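Local coordinates for protein gamma-D-glutamyl-L-lysine dipeptidyl-peptidase (PDB 3H41) that probably cleaves gamma-D-glutamyl-L-lysine bonds in murein peptides, releasing L-Ala-gamma-D-Glu for peptidoglycan degradation, at residues K41-K44 / S45-L48; I193-G196 / K197-G201; S282-A285 / E286-V289; P293-P297 / G298-E302. All blocks are in the same frame, centred on the assembly; numbering follows the deposited sequence. Where two conformers were deposited one is given.

Contact 1 of 4, residues K41-K44 / S45-L48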
# COMPACT_ATOMS: atom_id res chain seq x y z
N LYS A 41 13.41 -1.68 -10.77
CA LYS A 41 14.82 -1.96 -10.61
C LYS A 41 15.16 -2.52 -9.23
O LYS A 41 15.90 -3.49 -9.12
CB LYS A 41 15.68 -0.74 -10.83
CG LYS A 41 17.17 -1.04 -10.76
CD LYS A 41 18.04 0.22 -10.76
CE LYS A 41 18.69 0.51 -12.08
NZ LYS A 41 19.94 1.30 -11.86
N TRP A 42 14.61 -1.92 -8.17
CA TRP A 42 14.89 -2.40 -6.82
C TRP A 42 14.50 -3.87 -6.63
O TRP A 42 15.34 -4.71 -6.28
CB TRP A 42 14.16 -1.56 -5.81
CG TRP A 42 14.42 -1.93 -4.39
CD1 TRP A 42 15.64 -2.15 -3.81
CD2 TRP A 42 13.46 -2.04 -3.35
NE1 TRP A 42 15.49 -2.43 -2.48
CE2 TRP A 42 14.16 -2.35 -2.16
CE3 TRP A 42 12.05 -1.95 -3.31
CZ2 TRP A 42 13.52 -2.57 -0.95
CZ3 TRP A 42 11.42 -2.15 -2.11
CH2 TRP A 42 12.14 -2.44 -0.94
N THR A 43 13.24 -4.18 -6.88
CA THR A 43 12.74 -5.53 -6.60
C THR A 43 13.25 -6.57 -7.58
O THR A 43 13.56 -7.72 -7.20
CB THR A 43 11.19 -5.58 -6.59
OG1 THR A 43 10.68 -5.04 -7.80
CG2 THR A 43 10.65 -4.82 -5.40
N LYS A 44 13.37 -6.20 -8.85
CA LYS A 44 13.74 -7.18 -9.85
C LYS A 44 15.25 -7.50 -9.81
O LYS A 44 15.66 -8.54 -10.27
CB LYS A 44 13.28 -6.74 -11.26
CG LYS A 44 11.76 -6.78 -11.34
CD LYS A 44 11.17 -6.62 -12.74
CE LYS A 44 9.60 -6.66 -12.70
NZ LYS A 44 8.92 -7.69 -11.78
N SER A 45 16.05 -6.62 -9.22
CA SER A 45 17.50 -6.82 -9.08
C SER A 45 17.86 -7.78 -7.94
O SER A 45 18.97 -8.31 -7.92
CB SER A 45 18.20 -5.48 -8.84
OG SER A 45 17.92 -4.94 -7.56
N MSE A 46 16.95 -7.96 -6.99
CA MSE A 46 17.23 -8.72 -5.78
C MSE A 46 17.05 -10.23 -5.94
O MSE A 46 16.05 -10.73 -6.50
CB MSE A 46 16.37 -8.23 -4.62
CG MSE A 46 16.90 -6.95 -3.98
SE MSE A 46 15.80 -6.50 -2.46
CE MSE A 46 14.24 -5.64 -3.33
N THR A 47 18.03 -10.96 -5.43
CA THR A 47 17.88 -12.38 -5.23
C THR A 47 16.85 -12.65 -4.13
O THR A 47 16.49 -11.75 -3.33
CB THR A 47 19.16 -13.02 -4.78
OG1 THR A 47 19.56 -12.43 -3.52
CG2 THR A 47 20.30 -12.93 -5.85
N LEU A 48 16.40 -13.89 -4.03
CA LEU A 48 15.56 -14.31 -2.90
C LEU A 48 16.19 -13.98 -1.55
O LEU A 48 15.50 -13.42 -0.67
CB LEU A 48 15.16 -15.79 -2.99
CG LEU A 48 14.32 -16.34 -1.85
CD1 LEU A 48 12.96 -15.57 -1.74
CD2 LEU A 48 14.13 -17.86 -1.95
O HOH W 1 13.73 -10.42 -7.98

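Contact 2 of 4, residues I193-G196 / K197-G201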
# COMPACT_ATOMS: atom_id res chain seq x y z
N ILE A 193 -12.48 -8.61 -4.61
CA ILE A 193 -11.87 -9.76 -5.19
C ILE A 193 -11.29 -9.40 -6.54
O ILE A 193 -10.14 -9.72 -6.85
CB ILE A 193 -12.87 -10.97 -5.26
CG1 ILE A 193 -13.23 -11.39 -3.82
CG2 ILE A 193 -12.28 -12.11 -6.09
CD1 ILE A 193 -14.33 -12.43 -3.68
N ASN A 194 -12.08 -8.65 -7.31
CA ASN A 194 -11.68 -8.26 -8.63
C ASN A 194 -10.47 -7.36 -8.55
O ASN A 194 -9.53 -7.48 -9.37
CB ASN A 194 -12.87 -7.63 -9.39
CG ASN A 194 -13.79 -8.69 -9.95
OD1 ASN A 194 -13.33 -9.79 -10.31
ND2 ASN A 194 -15.09 -8.42 -9.95
N THR A 195 -10.46 -6.50 -7.53
CA THR A 195 -9.29 -5.66 -7.27
C THR A 195 -8.04 -6.49 -7.03
O THR A 195 -7.02 -6.31 -7.69
CB THR A 195 -9.54 -4.67 -6.11
OG1 THR A 195 -10.53 -3.70 -6.52
CG2 THR A 195 -8.23 -3.93 -5.74
N GLY A 196 -8.12 -7.44 -6.12
CA GLY A 196 -7.01 -8.35 -5.85
C GLY A 196 -6.53 -9.09 -7.05
O GLY A 196 -5.31 -9.20 -7.27
N LYS A 197 -7.48 -9.62 -7.84
CA LYS A 197 -7.14 -10.34 -9.08
C LYS A 197 -6.33 -9.58 -10.07
O LYS A 197 -5.54 -10.20 -10.82
CB LYS A 197 -8.39 -10.94 -9.75
CG LYS A 197 -9.05 -12.09 -8.97
CD LYS A 197 -10.33 -12.57 -9.66
CE LYS A 197 -10.93 -13.82 -9.03
NZ LYS A 197 -12.20 -14.28 -9.75
N MSE A 198 -6.46 -8.24 -10.09
CA MSE A 198 -5.63 -7.44 -11.00
C MSE A 198 -4.15 -7.66 -10.76
O MSE A 198 -3.34 -7.46 -11.68
CB MSE A 198 -5.95 -5.94 -10.87
CG MSE A 198 -7.42 -5.57 -11.19
SE MSE A 198 -7.47 -3.61 -11.46
CE MSE A 198 -6.59 -3.05 -9.89
N PHE A 199 -3.78 -8.04 -9.54
CA PHE A 199 -2.37 -8.13 -9.16
C PHE A 199 -1.80 -9.54 -9.24
O PHE A 199 -0.67 -9.72 -8.84
CB PHE A 199 -2.18 -7.61 -7.74
CG PHE A 199 -2.56 -6.15 -7.56
CD1 PHE A 199 -1.66 -5.16 -7.90
CD2 PHE A 199 -3.79 -5.80 -7.10
CE1 PHE A 199 -1.98 -3.82 -7.74
CE2 PHE A 199 -4.14 -4.43 -6.96
CZ PHE A 199 -3.23 -3.46 -7.25
N LEU A 200 -2.57 -10.53 -9.71
CA LEU A 200 -2.09 -11.90 -9.78
C LEU A 200 -0.73 -11.94 -10.50
O LEU A 200 -0.55 -11.33 -11.57
CB LEU A 200 -3.15 -12.83 -10.45
CG LEU A 200 -4.41 -13.18 -9.65
CD1 LEU A 200 -5.52 -13.77 -10.58
CD2 LEU A 200 -4.07 -14.15 -8.48
N GLY A 201 0.27 -12.57 -9.88
CA GLY A 201 1.64 -12.61 -10.46
C GLY A 201 2.59 -11.52 -10.02
O GLY A 201 3.76 -11.54 -10.42

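Contact 3 of 4, residues S282-A285 / E286-V289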
# COMPACT_ATOMS: atom_id res chain seq x y z
N SER A 282 -0.96 -12.09 -1.02
CA SER A 282 0.45 -11.92 -1.36
C SER A 282 1.31 -12.66 -0.33
O SER A 282 1.49 -12.17 0.78
CB SER A 282 0.81 -10.44 -1.41
OG SER A 282 2.11 -10.34 -1.93
N PRO A 283 1.84 -13.85 -0.68
CA PRO A 283 2.08 -14.78 0.45
C PRO A 283 3.45 -14.78 1.12
O PRO A 283 3.52 -14.83 2.35
CB PRO A 283 1.82 -16.15 -0.18
CG PRO A 283 2.20 -15.98 -1.57
CD PRO A 283 1.86 -14.56 -1.97
N ARG A 284 4.52 -14.73 0.33
CA ARG A 284 5.89 -14.79 0.83
C ARG A 284 6.84 -14.44 -0.31
O ARG A 284 6.45 -14.49 -1.48
CB ARG A 284 6.20 -16.21 1.37
CG ARG A 284 6.07 -17.33 0.32
CD ARG A 284 6.51 -18.71 0.82
NE ARG A 284 5.96 -19.00 2.14
CZ ARG A 284 6.60 -19.65 3.12
NH1 ARG A 284 7.85 -20.10 2.96
NH2 ARG A 284 5.98 -19.84 4.28
N ALA A 285 8.08 -14.12 0.02
CA ALA A 285 9.04 -13.65 -0.98
C ALA A 285 9.29 -14.61 -2.15
O ALA A 285 9.65 -14.20 -3.23
CB ALA A 285 10.36 -13.27 -0.34
N GLU A 286 9.11 -15.91 -1.89
CA GLU A 286 9.37 -16.91 -2.91
C GLU A 286 8.29 -16.83 -3.99
O GLU A 286 8.43 -17.44 -5.03
CB GLU A 286 9.38 -18.32 -2.31
CG GLU A 286 10.59 -18.65 -1.45
CD GLU A 286 10.51 -18.17 -0.01
OE1 GLU A 286 9.58 -17.42 0.39
OE2 GLU A 286 11.44 -18.51 0.74
N ARG A 287 7.20 -16.11 -3.73
CA ARG A 287 6.04 -16.18 -4.58
C ARG A 287 5.45 -14.80 -4.93
O ARG A 287 6.10 -13.76 -4.74
CB ARG A 287 5.02 -17.12 -3.93
CG ARG A 287 5.63 -18.57 -3.74
CD ARG A 287 4.69 -19.68 -4.12
NE ARG A 287 3.53 -19.73 -3.24
CZ ARG A 287 3.50 -20.25 -2.01
NH1 ARG A 287 4.60 -20.77 -1.46
NH2 ARG A 287 2.35 -20.25 -1.33
N SER A 288 4.26 -14.84 -5.55
CA SER A 288 3.59 -13.66 -6.04
C SER A 288 2.14 -13.72 -5.62
O SER A 288 1.67 -14.77 -5.14
CB SER A 288 3.62 -13.63 -7.56
OG SER A 288 4.96 -13.60 -8.01
N VAL A 289 1.43 -12.62 -5.83
CA VAL A 289 -0.01 -12.61 -5.59
C VAL A 289 -0.63 -13.82 -6.32
O VAL A 289 -0.44 -14.02 -7.54
CB VAL A 289 -0.68 -11.30 -6.02
CG1 VAL A 289 -2.20 -11.43 -5.88
CG2 VAL A 289 -0.14 -10.12 -5.18

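Contact 4 of 4, residues P293-P297 / G298-E302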
# COMPACT_ATOMS: atom_id res chain seq x y z
N PRO A 293 -6.12 -22.85 -2.25
CA PRO A 293 -7.19 -23.29 -1.37
C PRO A 293 -6.89 -22.89 0.04
O PRO A 293 -5.71 -22.86 0.43
CB PRO A 293 -7.14 -24.83 -1.47
CG PRO A 293 -6.43 -25.13 -2.76
CD PRO A 293 -5.51 -23.95 -3.03
N LEU A 294 -7.95 -22.66 0.83
CA LEU A 294 -7.79 -22.45 2.27
C LEU A 294 -7.21 -23.72 2.92
O LEU A 294 -6.38 -23.65 3.81
CB LEU A 294 -9.13 -22.08 2.90
CG LEU A 294 -9.19 -21.89 4.42
CD1 LEU A 294 -8.11 -20.90 4.98
CD2 LEU A 294 -10.58 -21.43 4.75
N ASN A 295 -7.64 -24.86 2.42
CA ASN A 295 -7.14 -26.14 2.84
C ASN A 295 -5.80 -26.47 2.19
O ASN A 295 -5.69 -27.44 1.46
CB ASN A 295 -8.15 -27.22 2.45
CG ASN A 295 -7.87 -28.54 3.13
OD1 ASN A 295 -7.29 -28.57 4.23
ND2 ASN A 295 -8.25 -29.64 2.48
N THR A 296 -4.80 -25.64 2.39
CA THR A 296 -3.46 -25.92 1.88
C THR A 296 -2.63 -26.28 3.12
O THR A 296 -2.75 -25.63 4.15
CB THR A 296 -2.88 -24.71 1.13
OG1 THR A 296 -3.67 -24.50 -0.05
CG2 THR A 296 -1.38 -24.90 0.77
N PRO A 297 -1.84 -27.38 3.03
CA PRO A 297 -0.91 -27.79 4.11
C PRO A 297 -0.10 -26.63 4.60
O PRO A 297 0.46 -25.90 3.77
CB PRO A 297 0.02 -28.81 3.43
CG PRO A 297 -0.84 -29.43 2.40
CD PRO A 297 -1.82 -28.34 1.92
N GLY A 298 -0.03 -26.47 5.92
CA GLY A 298 0.66 -25.37 6.54
C GLY A 298 -0.37 -24.35 6.96
O GLY A 298 -0.57 -24.06 8.17
N TYR A 299 -1.08 -23.83 5.96
CA TYR A 299 -2.06 -22.81 6.25
C TYR A 299 -3.16 -23.34 7.15
O TYR A 299 -3.53 -22.72 8.14
CB TYR A 299 -2.62 -22.25 4.95
CG TYR A 299 -1.60 -21.45 4.18
CD1 TYR A 299 -1.46 -20.10 4.40
CD2 TYR A 299 -0.80 -22.05 3.20
CE1 TYR A 299 -0.55 -19.35 3.70
CE2 TYR A 299 0.13 -21.29 2.48
CZ TYR A 299 0.22 -19.95 2.73
OH TYR A 299 1.09 -19.16 2.07
N ILE A 300 -3.68 -24.49 6.81
CA ILE A 300 -4.85 -24.97 7.52
C ILE A 300 -4.58 -25.24 9.00
O ILE A 300 -5.44 -24.94 9.83
CB ILE A 300 -5.50 -26.12 6.74
CG1 ILE A 300 -6.97 -26.30 7.16
CG2 ILE A 300 -4.65 -27.39 6.83
CD1 ILE A 300 -7.82 -24.98 7.13
N GLU A 301 -3.37 -25.71 9.35
CA GLU A 301 -3.00 -25.98 10.73
C GLU A 301 -2.82 -24.71 11.55
O GLU A 301 -2.93 -24.75 12.79
CB GLU A 301 -1.70 -26.81 10.82
CG GLU A 301 -1.82 -28.25 10.34
CD GLU A 301 -1.66 -28.42 8.80
OE1 GLU A 301 -1.47 -27.40 8.10
OE2 GLU A 301 -1.71 -29.58 8.31
N GLU A 302 -2.52 -23.60 10.86
CA GLU A 302 -2.27 -22.31 11.51
C GLU A 302 -3.49 -21.35 11.48
O GLU A 302 -3.38 -20.21 11.97
CB GLU A 302 -1.05 -21.64 10.87
CG GLU A 302 0.30 -22.25 11.28
CD GLU A 302 1.48 -21.33 11.07
OE1 GLU A 302 1.35 -20.32 10.35
OE2 GLU A 302 2.55 -21.63 11.67

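Contact 1 of 4, residues K41-K44 / S45-L48
M46 folds back over the indole of W42 in a Met-aromatic contact at the end of helix 39-45. The residue is a selenomethionine. Its CB lies 3.8 Å from T43 O, close to the last turn of the helix. CG is next and sits 3.6 Å from W42 O. SE then passes obliquely to the five-membered ring, with W42 NE1 as its nearest ring atom. The chain bends at its last torsion (chi3 -80°), and this turns the methyl group in over the indole. CE stands 3.5 Å from the centroid of the five-membered ring of W42, almost on the ring normal, so the contact is also CH-pi. The indole nitrogen itself is held by D29. W42 is about 10 Å from D215 of the substrate site, side chain to side chain.

The backbone bonds close the helix. S45 N donates to K41 O at 3.1 Å, and M46 N makes a weak bond to T43 O. The next helix, 48-56, starts at once, with T47 as its N-cap. A water joins the end of helix 39-45 to the linker, donating to T43 O and to M46 O, at 2.8 Å from each.

Contact 2 of 4, residues I193-G196 / K197-G201
K197 lies along I193 one turn further on in helix 189-197 of the NlpC/P60 domain, and together with T195 and G196 it makes up most of this helix end. The lysine chain runs straight from CG to NZ. With CG beside the backbone N (chi1 -68°), it is directed back along the helix, next to I193 and pointing the same way. K197 CG passes 3.4 Å from I193 O, and K197 CE packs at 3.7 Å from I193 CG2. K197 N to I193 O, 2.8 Å long and nearly straight, is the last i to i+4 bond that is not shared. NZ is bound to a tetraethylene glycol, probably from the crystallisation liquor.

T195 contributes mainly its carbonyl. M198 N is shared between N194 O and T195 O, at 3.2 and 3.1 Å. T195 O also comes obliquely to the ring of F199, 3.3 Å from CD2. The hydroxyl of T195 is bound to H227 and to D191 O. G196 O accepts F199 N at 3.0 Å, the donor standing above the carbonyl plane, and the same oxygen lies at the edge of the F199 ring. K197 to L200 then form a type I beta turn.

I193 packs on strand 267-275, and T195 and F199 on helix 218-225. F199 meets F214 and Y144 edge to face, so the turn delivers an aromatic ring to the protein interior. The bonding shifts from four-residue to three-residue steps. This implies a helix that tightens as it ends, its final carbonyls being taken up by the turn's own N-H groups.

Contact 3 of 4, residues S282-A285 / E286-V289
A type I beta turn from R284 to R287, with A285 and E286 at its corners, is closed by R287 N donating to R284 O at 2.9 Å, and the two arms leave it nearly antiparallel, 162° apart. On one arm P283 points at the other. Its CD lies 3.2 Å from S288 O, and its CG touches R287 CB at 3.8 Å, the two side chains crossing at about a right angle. Further from the turn, S282 CB meets V289 CG2 at 3.9 Å.

The two arginines cross obliquely, their guanidinium planes only 8° apart. R284 CG lies over one face of the R287 group, and R287 NH1 is 3.6 Å from R284 CD. The charge of R287 is answered by a salt bridge to E290, which probably eases its nearness to R284. E286 bends at chi2 (83°) and brings OE1 alongside the R284 chain, 3.4 Å from CD, but its distance from NH1 is too long for a salt bridge. R284 was deposited in two conformers, so its side-chain contacts are less certain.

The loop joins strands 278-281 and 290-293 of the NlpC/P60 domain, directly after H281, an inferred active-site residue. P283 packs against Y299 of helix 299-302. A285 and E286 lie on L48 and L52 of helix 48-56, while S282 and V289 reach F219 of helix 218-225.

Contact 4 of 4, residues P293-P297 / G298-E302
G298 follows P297 with a positive phi (102°, psi -62°), a shape suited to a residue with no CB to press on P297 O. It opens the short helix 299-302 of the NlpC/P60 domain, after a turn that includes an inverse gamma turn centred on N295. The helix is weakly bonded. Its firmest tie to the preceding loop is I300 N to T296 O, 3.0 Å, with the donor nearly on the line of the carbonyl. Y299 N makes a weak bond to P297 O.

I300 points its CB at the loop. Its CG1 stands opposite the backbone N (chi1 -159°), which lays the branch beside N295. The asparagine amide is met at its OD1, 3.7 Å from I300 CG1, and the two side chains cross obliquely. I300 CD1 extends to L294 O at 3.9 Å and more loosely to L294 CG.

T296 and Y299 lie side by side and point the same way. T296 CG2 is 3.8 Å from Y299 CD2 and comes to the ring obliquely. The ring of Y299 also meets those of H269 and H281, the inferred active-site histidines, and F258 edge to face. Y299 thus stands beside the two histidines, probably as a second-shell residue.

Polar side chains hold both ends of the turn. T296 OG1 donates back to P293 O at 2.7 Å. E301 curls back, and its OE1 accepts G298 N on the syn side, 2.8 Å away.

All four contacts are local: contacts 1 and 2 end a helix, contact 3 is a turn, and contact 4 begins a helix. Contact 1 places selenium and a methyl group by an indole, while contact 2 lays a lysine chain along an isoleucine. Contact 3 is a charged turn between strands. Contact 4, the most exposed, rests on a backbone bond to T296 O and on I300 and Y299 side chains. Contacts 1 to 3 are partly buried. Contact 3 touches all the others: L48 packs on A285 and E286, V289 O probably accepts G201 N, and P283 and R287 meet Y299. Contacts 3 and 4 both lie beside the inferred active-site histidines; contacts 1, 2 and 4 do not touch one another.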